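Local coordinates for acetyl-CoA acetyltransferase A (Ascaris suum, PDB 6BJA), which transfers acetyl groups between coenzyme A thioesters as a thiolase of lipid metabolism, probably through an acyl-cysteine intermediate, at residues Thr41-Ala44 with Ile45-Ser48; Ser97-Lys100 with Ala101-Gly105; Ala191-Ala194 with Trp195-Ala199; Lys304-Leu307 with Ser308-Gly311; Ile364-Thr367 with Leu368-Leu372. One frame throughout, in Å; residues are numbered along the deposited sequence.

Contact 1: Thr41-Ala44 with Ile45-Ser48; sequences TKEA and IKRS
E43 and R47, one turn apart on helix 33-48, meet in a salt bridge on the outer side of the helix, while T41, A44, I45 and S48 are buried. The buried side is close-packed. CG2 of T41 lies 4.0 Å from CD1 of I45, the two side chains running side by side in the same direction, and CG1 of I45 rests against the carbonyl O of T41. A44 packs on V17 and V264, its carbonyl taking a hydrogen bond from the hydroxyl of S15, and S48 touches the strands 11-23 and 257-267.

The outer side is looser and partly water-mediated. E43 turns its CG anti to the backbone N (chi1 -174°) and bends at chi2, which carries the carboxylate forward along the helix to R47. OE2 then receives NE of R47 at 2.8 Å through its anti lone pair, close to the guanidinium plane, although the two flat groups stand 83° apart. A weak second bond reaches OE2 from NH2 of R47 at 3.5 Å, and a water bonded to NH2 of R47 also makes a weak bond to OE2. On the other branch, OE1 of E43 stays 4.2 Å from NZ of K46, and a second water bridges them at 3.0 Å from OE1 and 3.2 Å from NZ. This is the pattern of an amphipathic helix packed on a central β-sheet, with an i/i+4 Glu-Arg ion pair on its outer face.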
loop_
_atom_site.group_PDB
_atom_site.type_symbol
_atom_site.label_atom_id
_atom_site.label_comp_id
_atom_site.label_asym_id
_atom_site.label_seq_id
_atom_site.Cartn_x
_atom_site.Cartn_y
_atom_site.Cartn_z
ATOM N N THR A 41 -17.476 27.505 -10.007
ATOM C CA THR A 41 -17.313 28.069 -11.329
ATOM C C THR A 41 -18.676 28.335 -11.959
ATOM O O THR A 41 -18.911 29.413 -12.483
ATOM C CB THR A 41 -16.473 27.133 -12.224
ATOM O OG1 THR A 41 -15.164 27.013 -11.646
ATOM C CG2 THR A 41 -16.324 27.672 -13.638
ATOM N N LYS A 42 -19.559 27.354 -11.900
ATOM C CA LYS A 42 -20.905 27.544 -12.439
ATOM C C LYS A 42 -21.605 28.700 -11.737
ATOM O O LYS A 42 -22.239 29.521 -12.406
ATOM C CB LYS A 42 -21.720 26.264 -12.316
ATOM C CG LYS A 42 -21.323 25.178 -13.308
ATOM C CD LYS A 42 -22.214 23.961 -13.104
ATOM C CE LYS A 42 -22.602 23.333 -14.419
ATOM N NZ LYS A 42 -23.592 22.231 -14.208
ATOM N N GLU A 43 -21.480 28.809 -10.409
ATOM C CA GLU A 43 -22.258 29.861 -9.744
ATOM C C GLU A 43 -21.614 31.225 -9.995
ATOM O O GLU A 43 -22.301 32.218 -10.140
ATOM C CB GLU A 43 -22.407 29.592 -8.244
ATOM C CG GLU A 43 -23.341 30.587 -7.560
ATOM C CD GLU A 43 -24.810 30.374 -7.893
ATOM O OE1 GLU A 43 -25.181 29.231 -8.310
ATOM O OE2 GLU A 43 -25.600 31.361 -7.717
ATOM N N ALA A 44 -20.292 31.286 -10.072
ATOM C CA ALA A 44 -19.636 32.552 -10.387
ATOM C C ALA A 44 -20.030 33.067 -11.778
ATOM O O ALA A 44 -20.200 34.267 -11.973
ATOM C CB ALA A 44 -18.120 32.407 -10.297
ATOM N N ILE A 45 -20.145 32.163 -12.741
ATOM C CA ILE A 45 -20.583 32.512 -14.092
ATOM C C ILE A 45 -22.026 33.030 -14.026
ATOM O O ILE A 45 -22.310 34.092 -14.566
ATOM C CB ILE A 45 -20.468 31.323 -15.029
ATOM C CG1 ILE A 45 -18.992 31.006 -15.260
ATOM C CG2 ILE A 45 -21.158 31.602 -16.359
ATOM C CD1 ILE A 45 -18.753 29.709 -15.996
ATOM N N LYS A 46 -22.898 32.316 -13.324
ATOM C CA LYS A 46 -24.290 32.761 -13.169
ATOM C C LYS A 46 -24.375 34.179 -12.622
ATOM O O LYS A 46 -25.128 35.017 -13.131
ATOM C CB LYS A 46 -25.053 31.797 -12.258
ATOM C CG LYS A 46 -25.324 30.428 -12.927
ATOM C CD LYS A 46 -25.908 29.409 -11.945
ATOM C CE LYS A 46 -26.043 28.015 -12.579
ATOM N NZ LYS A 46 -26.560 27.026 -11.583
ATOM N N ARG A 47 -23.599 34.468 -11.584
ATOM C CA ARG A 47 -23.735 35.764 -10.934
ATOM C C ARG A 47 -22.963 36.867 -11.678
ATOM O O ARG A 47 -23.197 38.060 -11.439
ATOM C CB ARG A 47 -23.311 35.666 -9.461
ATOM C CG ARG A 47 -24.140 34.657 -8.675
ATOM C CD ARG A 47 -23.971 34.793 -7.186
ATOM N NE ARG A 47 -24.705 33.760 -6.471
ATOM C CZ ARG A 47 -24.891 33.754 -5.149
ATOM N NH1 ARG A 47 -24.372 34.706 -4.404
ATOM N NH2 ARG A 47 -25.581 32.790 -4.575
ATOM N N SER A 48 -22.094 36.487 -12.613
ATOM C CA SER A 48 -21.409 37.468 -13.449
ATOM C C SER A 48 -22.324 38.078 -14.506
ATOM O O SER A 48 -22.022 39.130 -15.055
ATOM C CB SER A 48 -20.225 36.846 -14.178
ATOM O OG SER A 48 -20.640 36.082 -15.290
HETATM O O HOH W 1 -27.891 28.182 -8.881
HETATM O O HOH W 2 -27.136 30.335 -5.014
#

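Contact 2: Ser97-Lys100 with Ala101-Gly105; sequences SSMK and AIIMG
K100 and M104 cross at a slant, one turn apart in helix 97-110, a buried helix of the thiolase fold that begins just beyond the predicted nucleophile C95. K100 swings CG to the far side of its N (chi1 174°) and then bends at chi2. Its aliphatic chain thereby passes beside the thioether, CE lying 3.9 Å from CG of M104 and 4.1 Å from SD. The ammonium end continues past this contact to a long, weak ion pair with E287. A second subunit packs here: its M104 meets M104, and its V89 meets K100.

M99 and I103 make the other oblique crossing. CG of M99 approaches CD1 of I103 at 4.1 Å, while the rest of the methionine, bent at chi2 and chi3, leads off to helix 357-371 and strand 388-396. S98 turns its hydroxyl out of the contact to G358 and A362, and its carbonyl O accepts the helical bond from I102. The amide N of I102 donates to O of S98 at 3.2 Å, from 48° above the carbonyl plane, and CG1 of I102 lies 3.4 Å from that same oxygen.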
loop_
_atom_site.group_PDB
_atom_site.type_symbol
_atom_site.label_atom_id
_atom_site.label_comp_id
_atom_site.label_asym_id
_atom_site.label_seq_id
_atom_site.Cartn_x
_atom_site.Cartn_y
_atom_site.Cartn_z
ATOM N N SER A 97 -1.971 29.625 -3.798
ATOM C CA SER A 97 -2.294 29.180 -5.158
ATOM C C SER A 97 -3.425 29.957 -5.822
ATOM O O SER A 97 -3.296 30.377 -6.968
ATOM C CB SER A 97 -2.659 27.695 -5.188
ATOM O OG SER A 97 -1.585 26.846 -4.796
ATOM N N SER A 98 -4.549 30.155 -5.149
ATOM C CA SER A 98 -5.650 30.788 -5.872
ATOM C C SER A 98 -5.637 32.296 -5.762
ATOM O O SER A 98 -6.383 32.966 -6.476
ATOM C CB SER A 98 -7.009 30.223 -5.444
ATOM O OG SER A 98 -7.246 30.256 -4.040
ATOM N N MET A 99 -4.787 32.853 -4.891
ATOM C CA MET A 99 -4.510 34.267 -5.037
ATOM C C MET A 99 -3.660 34.484 -6.294
ATOM O O MET A 99 -3.895 35.411 -7.047
ATOM C CB MET A 99 -3.807 34.827 -3.805
ATOM C CG MET A 99 -3.499 36.286 -3.941
ATOM S SD MET A 99 -4.936 37.323 -3.705
ATOM C CE MET A 99 -5.211 37.209 -1.902
ATOM N N LYS A 100 -2.673 33.625 -6.514
ATOM C CA LYS A 100 -1.886 33.674 -7.743
ATOM C C LYS A 100 -2.786 33.504 -8.965
ATOM O O LYS A 100 -2.604 34.173 -9.979
ATOM C CB LYS A 100 -0.782 32.605 -7.700
ATOM C CG LYS A 100 0.026 32.444 -8.975
ATOM C CD LYS A 100 0.765 33.708 -9.375
ATOM C CE LYS A 100 1.770 33.398 -10.482
ATOM N NZ LYS A 100 2.374 34.635 -11.013
ATOM N N ALA A 101 -3.778 32.627 -8.862
ATOM C CA ALA A 101 -4.712 32.437 -9.965
ATOM C C ALA A 101 -5.398 33.745 -10.311
ATOM O O ALA A 101 -5.523 34.093 -11.492
ATOM C CB ALA A 101 -5.731 31.380 -9.626
ATOM N N ILE A 102 -5.870 34.465 -9.294
ATOM C CA ILE A 102 -6.537 35.740 -9.524
ATOM C C ILE A 102 -5.559 36.755 -10.140
ATOM O O ILE A 102 -5.908 37.473 -11.072
ATOM C CB ILE A 102 -7.164 36.304 -8.229
ATOM C CG1 ILE A 102 -8.317 35.407 -7.781
ATOM C CG2 ILE A 102 -7.667 37.744 -8.432
ATOM C CD1 ILE A 102 -8.827 35.683 -6.385
ATOM N N ILE A 103 -4.326 36.790 -9.638
ATOM C CA ILE A 103 -3.316 37.695 -10.175
ATOM C C ILE A 103 -3.020 37.364 -11.655
ATOM O O ILE A 103 -2.924 38.268 -12.483
ATOM C CB ILE A 103 -2.047 37.654 -9.297
ATOM C CG1 ILE A 103 -2.357 38.339 -7.966
ATOM C CG2 ILE A 103 -0.890 38.358 -10.005
ATOM C CD1 ILE A 103 -1.332 38.063 -6.890
ATOM N N MET A 104 -2.941 36.081 -11.998
ATOM C CA MET A 104 -2.725 35.669 -13.381
ATOM C C MET A 104 -3.872 36.122 -14.265
ATOM O O MET A 104 -3.668 36.523 -15.403
ATOM C CB MET A 104 -2.561 34.152 -13.493
ATOM C CG MET A 104 -1.233 33.642 -12.950
ATOM S SD MET A 104 -1.159 31.837 -12.859
ATOM C CE MET A 104 -1.306 31.363 -14.599
ATOM N N GLY A 105 -5.086 36.028 -13.752
ATOM C CA GLY A 105 -6.238 36.450 -14.519
ATOM C C GLY A 105 -6.192 37.943 -14.746
ATOM O O GLY A 105 -6.472 38.414 -15.836
#

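Contact 3: Ala191-Ala194 with Trp195-Ala199; sequences AEHA and WKEGA
H193 carries its ring trans to the backbone N (chi1 -173°), and E197 holds CG beside its own N (chi1 -61°) before bending at chi2; together these torsions lay the glutamate stem across the imidazole one turn back. CG of E197 comes over one face of the H193 ring, 3.9 Å from its centroid and 20° off the normal, a CH-pi contact displaced toward the NE2 side of the rim. Ring and carboxylate planes are nearly parallel, but the acid group has moved past the ring: OE2 of E197 stays 4.2 Å from NE2 of H193. It turns instead to K196, whose NZ reaches OE2 of E197 at 3.3 Å in a weak salt bridge. All three side chains are exposed.

On another side of the helix, CD1 of W195 lies 3.4 Å from the carbonyl O of A191, and NE1 of the indole is hydrogen-bonded to D222. Y225 stacks on the indole, and F200 meets it at an inclined angle.

The chain then leaves the helix. G198 has positive phi, a conformation that suits glycine, and its N bonds to O of W195. The turn brings A199 back over A194: N of A199 donates to O of A194 at 2.9 Å, and the methyl carbons CB of A194 and A199 meet at 4.0 Å. The oxygen of A194 also takes a weak bond from N of E197. A glycine of positive phi, two bonds back into the last turn and an apolar pair across the end make this a Schellman motif, closing helix 177-197.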
loop_
_atom_site.group_PDB
_atom_site.type_symbol
_atom_site.label_atom_id
_atom_site.label_comp_id
_atom_site.label_asym_id
_atom_site.label_seq_id
_atom_site.Cartn_x
_atom_site.Cartn_y
_atom_site.Cartn_z
ATOM N N ALA A 191 -16.560 34.515 13.639
ATOM C CA ALA A 191 -17.170 33.611 12.652
ATOM C C ALA A 191 -18.564 33.245 13.088
ATOM O O ALA A 191 -19.498 33.228 12.275
ATOM C CB ALA A 191 -16.351 32.365 12.480
ATOM N N GLU A 192 -18.703 32.941 14.375
ATOM C CA GLU A 192 -20.016 32.578 14.912
ATOM C C GLU A 192 -20.993 33.751 14.775
ATOM O O GLU A 192 -22.145 33.561 14.373
ATOM C CB GLU A 192 -19.908 32.146 16.377
ATOM C CG GLU A 192 -21.247 31.723 16.998
ATOM C CD GLU A 192 -21.115 31.326 18.463
ATOM O OE1 GLU A 192 -20.009 31.484 19.036
ATOM O OE2 GLU A 192 -22.119 30.850 19.040
ATOM N N HIS A 193 -20.528 34.949 15.094
ATOM C CA HIS A 193 -21.346 36.137 14.992
ATOM C C HIS A 193 -21.776 36.390 13.545
ATOM O O HIS A 193 -22.935 36.701 13.274
ATOM C CB HIS A 193 -20.599 37.344 15.535
ATOM C CG HIS A 193 -21.440 38.573 15.612
ATOM N ND1 HIS A 193 -21.225 39.676 14.816
ATOM C CD2 HIS A 193 -22.526 38.859 16.370
ATOM C CE1 HIS A 193 -22.133 40.597 15.090
ATOM N NE2 HIS A 193 -22.932 40.127 16.029
ATOM N N ALA A 194 -20.840 36.229 12.617
ATOM C CA ALA A 194 -21.115 36.430 11.216
ATOM C C ALA A 194 -22.198 35.460 10.755
ATOM O O ALA A 194 -23.136 35.856 10.060
ATOM C CB ALA A 194 -19.822 36.255 10.400
ATOM N N TRP A 195 -22.086 34.188 11.127
ATOM C CA TRP A 195 -23.084 33.219 10.691
ATOM C C TRP A 195 -24.433 33.510 11.361
ATOM O O TRP A 195 -25.471 33.399 10.709
ATOM C CB TRP A 195 -22.614 31.778 10.961
ATOM C CG TRP A 195 -21.777 31.293 9.806
ATOM C CD1 TRP A 195 -20.431 31.118 9.776
ATOM C CD2 TRP A 195 -22.260 30.977 8.503
ATOM N NE1 TRP A 195 -20.035 30.687 8.510
ATOM C CE2 TRP A 195 -21.150 30.596 7.716
ATOM C CE3 TRP A 195 -23.528 30.967 7.924
ATOM C CZ2 TRP A 195 -21.282 30.223 6.380
ATOM C CZ3 TRP A 195 -23.646 30.594 6.607
ATOM C CH2 TRP A 195 -22.535 30.233 5.851
ATOM N N LYS A 196 -24.420 33.909 12.630
ATOM C CA LYS A 196 -25.683 34.235 13.311
ATOM C C LYS A 196 -26.415 35.378 12.598
ATOM O O LYS A 196 -27.653 35.339 12.431
ATOM C CB LYS A 196 -25.423 34.591 14.783
ATOM C CG LYS A 196 -26.700 34.980 15.561
ATOM C CD LYS A 196 -26.405 35.565 16.944
ATOM C CE LYS A 196 -27.693 36.070 17.616
ATOM N NZ LYS A 196 -27.618 37.528 17.945
ATOM N N GLU A 197 -25.665 36.372 12.141
ATOM C CA GLU A 197 -26.253 37.570 11.548
ATOM C C GLU A 197 -26.468 37.453 10.037
ATOM O O GLU A 197 -26.962 38.395 9.423
ATOM C CB GLU A 197 -25.371 38.781 11.823
ATOM C CG GLU A 197 -25.184 39.086 13.315
ATOM C CD GLU A 197 -26.471 39.507 14.012
ATOM O OE1 GLU A 197 -27.151 40.430 13.506
ATOM O OE2 GLU A 197 -26.803 38.921 15.070
ATOM N N GLY A 198 -26.082 36.326 9.432
ATOM C CA GLY A 198 -26.244 36.154 8.009
ATOM C C GLY A 198 -25.231 36.884 7.149
ATOM O O GLY A 198 -25.474 37.169 5.990
ATOM N N ALA A 199 -24.078 37.210 7.724
ATOM C CA ALA A 199 -23.118 38.040 7.023
ATOM C C ALA A 199 -22.439 37.371 5.837
ATOM O O ALA A 199 -21.861 38.060 5.006
ATOM C CB ALA A 199 -22.069 38.514 8.002
#

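Contact 4: Lys304-Leu307 with Ser308-Gly311; sequences KQLL and SQSG
Q305 and Q309 join their side-chain amides by a hydrogen bond one turn apart on the exposed face of helix 298-310. NE2 of Q305 donates to OE1 of Q309 at 2.9 Å, nearly straight at 176°, with the acceptor in the amide plane of the donor. Seen from the acceptor the fit is less flat, since the nitrogen is tilted from the carbonyl plane of Q309 and the two amides are turned 65° apart. Q305 reaches the bond by a bend at chi2. Q309 places CG between its backbone N and carbonyl carbon (chi1 69°) and then runs out extended across the Q305 chain. The other end of its amide, NE2, is held by S284 OG and Y285 O on strand 280-289, so both ends of the Q309 amide have partners and its rotation is probably fixed.

A second polar group gathers at the end of the helix. The hydroxyl OG of S310 donates to O of L306 at 2.9 Å, while its backbone N bonds to O of L307 at 3.2 Å from well above that carbonyl's plane, and only weakly to O of L306. Here G311, with positive phi, turns the chain out of the helix in a Schellman motif, its N bonded to O of S308.

Carbon contacts are few: CD1 of L306 passes 4.1 Å from the amide NE2 of Q309, the leucine facing strands 280-289 and 388-396, where it packs on A286 and L393. L307 is also buried, against L312, E314 and I317.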
loop_
_atom_site.group_PDB
_atom_site.type_symbol
_atom_site.label_atom_id
_atom_site.label_comp_id
_atom_site.label_asym_id
_atom_site.label_seq_id
_atom_site.Cartn_x
_atom_site.Cartn_y
_atom_site.Cartn_z
ATOM N N LYS A 304 3.448 46.271 2.271
ATOM C CA LYS A 304 4.240 47.502 2.234
ATOM C C LYS A 304 4.517 47.900 0.780
ATOM O O LYS A 304 4.359 49.060 0.408
ATOM C CB LYS A 304 5.542 47.331 3.024
ATOM C CG LYS A 304 5.298 47.332 4.509
ATOM C CD LYS A 304 6.563 47.047 5.307
ATOM C CE LYS A 304 6.225 46.881 6.762
ATOM N NZ LYS A 304 5.481 48.074 7.254
ATOM N N GLN A 305 4.849 46.914 -0.048
ATOM C CA GLN A 305 5.086 47.132 -1.471
ATOM C C GLN A 305 3.805 47.572 -2.167
ATOM O O GLN A 305 3.789 48.534 -2.921
ATOM C CB GLN A 305 5.630 45.859 -2.113
ATOM C CG GLN A 305 5.917 45.962 -3.603
ATOM C CD GLN A 305 6.862 47.096 -3.944
ATOM O OE1 GLN A 305 7.894 47.281 -3.293
ATOM N NE2 GLN A 305 6.511 47.870 -4.965
ATOM N N LEU A 306 2.720 46.868 -1.871
ATOM C CA LEU A 306 1.416 47.172 -2.450
ATOM C C LEU A 306 0.996 48.623 -2.205
ATOM O O LEU A 306 0.565 49.326 -3.115
ATOM C CB LEU A 306 0.375 46.219 -1.865
ATOM C CG LEU A 306 -1.058 46.287 -2.392
ATOM C CD1 LEU A 306 -1.130 45.796 -3.823
ATOM C CD2 LEU A 306 -1.985 45.467 -1.511
ATOM N N LEU A 307 1.130 49.067 -0.960
ATOM C CA LEU A 307 0.693 50.402 -0.566
ATOM C C LEU A 307 1.630 51.465 -1.143
ATOM O O LEU A 307 1.173 52.497 -1.620
ATOM C CB LEU A 307 0.624 50.507 0.954
ATOM C CG LEU A 307 -0.420 49.650 1.674
ATOM C CD1 LEU A 307 -0.300 49.854 3.178
ATOM C CD2 LEU A 307 -1.821 50.002 1.224
ATOM N N SER A 308 2.931 51.194 -1.105
ATOM C CA SER A 308 3.927 52.107 -1.668
ATOM C C SER A 308 3.656 52.410 -3.139
ATOM O O SER A 308 3.564 53.569 -3.533
ATOM C CB SER A 308 5.334 51.529 -1.525
ATOM O OG SER A 308 6.281 52.412 -2.098
ATOM N N GLN A 309 3.503 51.365 -3.944
ATOM C CA GLN A 309 3.315 51.533 -5.381
ATOM C C GLN A 309 1.964 52.144 -5.724
ATOM O O GLN A 309 1.760 52.631 -6.840
ATOM C CB GLN A 309 3.484 50.184 -6.095
ATOM C CG GLN A 309 2.395 49.153 -5.824
ATOM C CD GLN A 309 2.792 47.731 -6.230
ATOM O OE1 GLN A 309 3.976 47.408 -6.351
ATOM N NE2 GLN A 309 1.797 46.875 -6.437
ATOM N N SER A 310 1.039 52.111 -4.766
ATOM C CA SER A 310 -0.317 52.605 -4.970
ATOM C C SER A 310 -0.515 54.011 -4.402
ATOM O O SER A 310 -1.579 54.604 -4.555
ATOM C CB SER A 310 -1.317 51.632 -4.330
ATOM O OG SER A 310 -1.287 50.380 -5.008
ATOM N N GLY A 311 0.514 54.533 -3.744
ATOM C CA GLY A 311 0.451 55.854 -3.150
ATOM C C GLY A 311 -0.524 55.931 -1.994
ATOM O O GLY A 311 -1.099 56.987 -1.720
#

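Contact 5: Ile364-Thr367 with Leu368-Leu372; sequences IVVT and LVHAL
The last two turns of helix 357-371, a buried helix of the C-terminal half of the thiolase fold, carry this contact. V366 and H370 lie side by side and point the same way, CG1 of the valine 4.0 Å from CD2 of the imidazole. H370 keeps its CG beside the backbone N (chi1 -74°), which leans the ring back along the helix, and CD2 also comes within 3.4 Å of the carbonyl O of V366. From the next position in the chain, CG1 of V369 sits over the centre of one face of the H370 ring, 4.3 Å above its plane. NE2 of the histidine is hydrogen-bonded to the carbonyl of A16, which with the two valines should restrict how the ring can turn.

V365 and V369 cross at an angle, CG1 of V365 standing 4.2 Å from CG2 of V369. That same CG2 is pressed closer to the backbone, 3.2 Å from O of V365. Regular bonds run down the helix from L368 to I364 and from V369 to V365, but at its end the bond from N of A371 to O of T367 is weak, and L372 leaves the helical conformation.

T367 turns its hydroxyl to E203 and R363. V365, L368 and V369 pack on strand 388-396, T367 and A371 face strand 319-322, and I364 and V365 meet M99 of helix 97-110.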
loop_
_atom_site.group_PDB
_atom_site.type_symbol
_atom_site.label_atom_id
_atom_site.label_comp_id
_atom_site.label_asym_id
_atom_site.label_seq_id
_atom_site.Cartn_x
_atom_site.Cartn_y
_atom_site.Cartn_z
ATOM N N ILE A 364 -10.375 34.266 0.656
ATOM C CA ILE A 364 -10.286 35.523 1.401
ATOM C C ILE A 364 -10.589 36.747 0.535
ATOM O O ILE A 364 -11.115 37.743 1.029
ATOM C CB ILE A 364 -8.919 35.713 2.107
ATOM C CG1 ILE A 364 -7.745 35.869 1.128
ATOM C CG2 ILE A 364 -8.700 34.559 3.077
ATOM C CD1 ILE A 364 -6.416 36.366 1.804
ATOM N N VAL A 365 -10.345 36.668 -0.766
ATOM C CA VAL A 365 -10.773 37.741 -1.660
ATOM C C VAL A 365 -12.303 37.813 -1.721
ATOM O O VAL A 365 -12.891 38.903 -1.688
ATOM C CB VAL A 365 -10.200 37.565 -3.073
ATOM C CG1 VAL A 365 -10.805 38.563 -4.043
ATOM C CG2 VAL A 365 -8.675 37.708 -3.052
ATOM N N VAL A 366 -12.961 36.656 -1.823
ATOM C CA VAL A 366 -14.419 36.608 -1.798
ATOM C C VAL A 366 -14.963 37.230 -0.510
ATOM O O VAL A 366 -15.836 38.091 -0.559
ATOM C CB VAL A 366 -14.933 35.154 -1.961
ATOM C CG1 VAL A 366 -16.435 35.084 -1.696
ATOM C CG2 VAL A 366 -14.601 34.634 -3.348
ATOM N N THR A 367 -14.442 36.824 0.643
ATOM C CA THR A 367 -14.907 37.364 1.911
ATOM C C THR A 367 -14.645 38.863 2.013
ATOM O O THR A 367 -15.526 39.629 2.479
ATOM C CB THR A 367 -14.255 36.603 3.050
ATOM O OG1 THR A 367 -14.698 35.240 2.971
ATOM C CG2 THR A 367 -14.634 37.176 4.408
ATOM N N LEU A 368 -13.480 39.308 1.560
ATOM C CA LEU A 368 -13.172 40.734 1.566
ATOM C C LEU A 368 -14.163 41.529 0.713
ATOM O O LEU A 368 -14.682 42.564 1.153
ATOM C CB LEU A 368 -11.743 40.977 1.068
ATOM C CG LEU A 368 -11.320 42.440 0.990
ATOM C CD1 LEU A 368 -11.234 43.044 2.389
ATOM C CD2 LEU A 368 -10.004 42.580 0.257
ATOM N N VAL A 369 -14.384 41.072 -0.518
ATOM C CA VAL A 369 -15.238 41.781 -1.452
ATOM C C VAL A 369 -16.601 41.999 -0.809
ATOM O O VAL A 369 -17.154 43.100 -0.853
ATOM C CB VAL A 369 -15.366 41.003 -2.786
ATOM C CG1 VAL A 369 -16.576 41.490 -3.606
ATOM C CG2 VAL A 369 -14.081 41.139 -3.588
ATOM N N HIS A 370 -17.140 40.974 -0.169
ATOM C CA HIS A 370 -18.513 41.069 0.305
ATOM C C HIS A 370 -18.651 41.726 1.685
ATOM O O HIS A 370 -19.747 42.062 2.102
ATOM C CB HIS A 370 -19.140 39.690 0.285
ATOM C CG HIS A 370 -19.458 39.248 -1.097
ATOM N ND1 HIS A 370 -20.357 39.926 -1.895
ATOM C CD2 HIS A 370 -18.955 38.244 -1.856
ATOM C CE1 HIS A 370 -20.407 39.341 -3.078
ATOM N NE2 HIS A 370 -19.573 38.314 -3.074
ATOM N N ALA A 371 -17.530 41.939 2.372
ATOM C CA ALA A 371 -17.536 42.686 3.636
ATOM C C ALA A 371 -17.359 44.192 3.407
ATOM O O ALA A 371 -17.884 45.017 4.168
ATOM C CB ALA A 371 -16.443 42.161 4.553
ATOM N N LEU A 372 -16.612 44.551 2.368
ATOM C CA LEU A 372 -16.436 45.946 1.990
ATOM C C LEU A 372 -17.753 46.604 1.624
ATOM O O LEU A 372 -18.605 45.982 0.990
ATOM C CB LEU A 372 -15.489 46.073 0.804
ATOM C CG LEU A 372 -14.001 45.812 1.047
ATOM C CD1 LEU A 372 -13.264 45.714 -0.289
ATOM C CD2 LEU A 372 -13.374 46.904 1.930
#

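In the fold
Contacts 2 and 5 are the pair that touch: CE of M99 lies 3.7 Å from CG2 of V365, joining helices 97-110 and 357-371 in the middle of the molecule, with centres about 15 Å apart. Both lie near the predicted proton acceptor H355, the side chains of S98 and I364 each about 8 Å from it. Contacts 2, 3 and 5 all lie about 11 to 12 Å from the bound coenzyme A, measured from the side chains of S97, A191 and I364. The nearest atoms of contacts 3 and 5 are about 5 Å apart. Contact 1 comes within about 6 Å of contact 5. Contact 4 is peripheral, its centre about 32 Å from those of contacts 1 and 3.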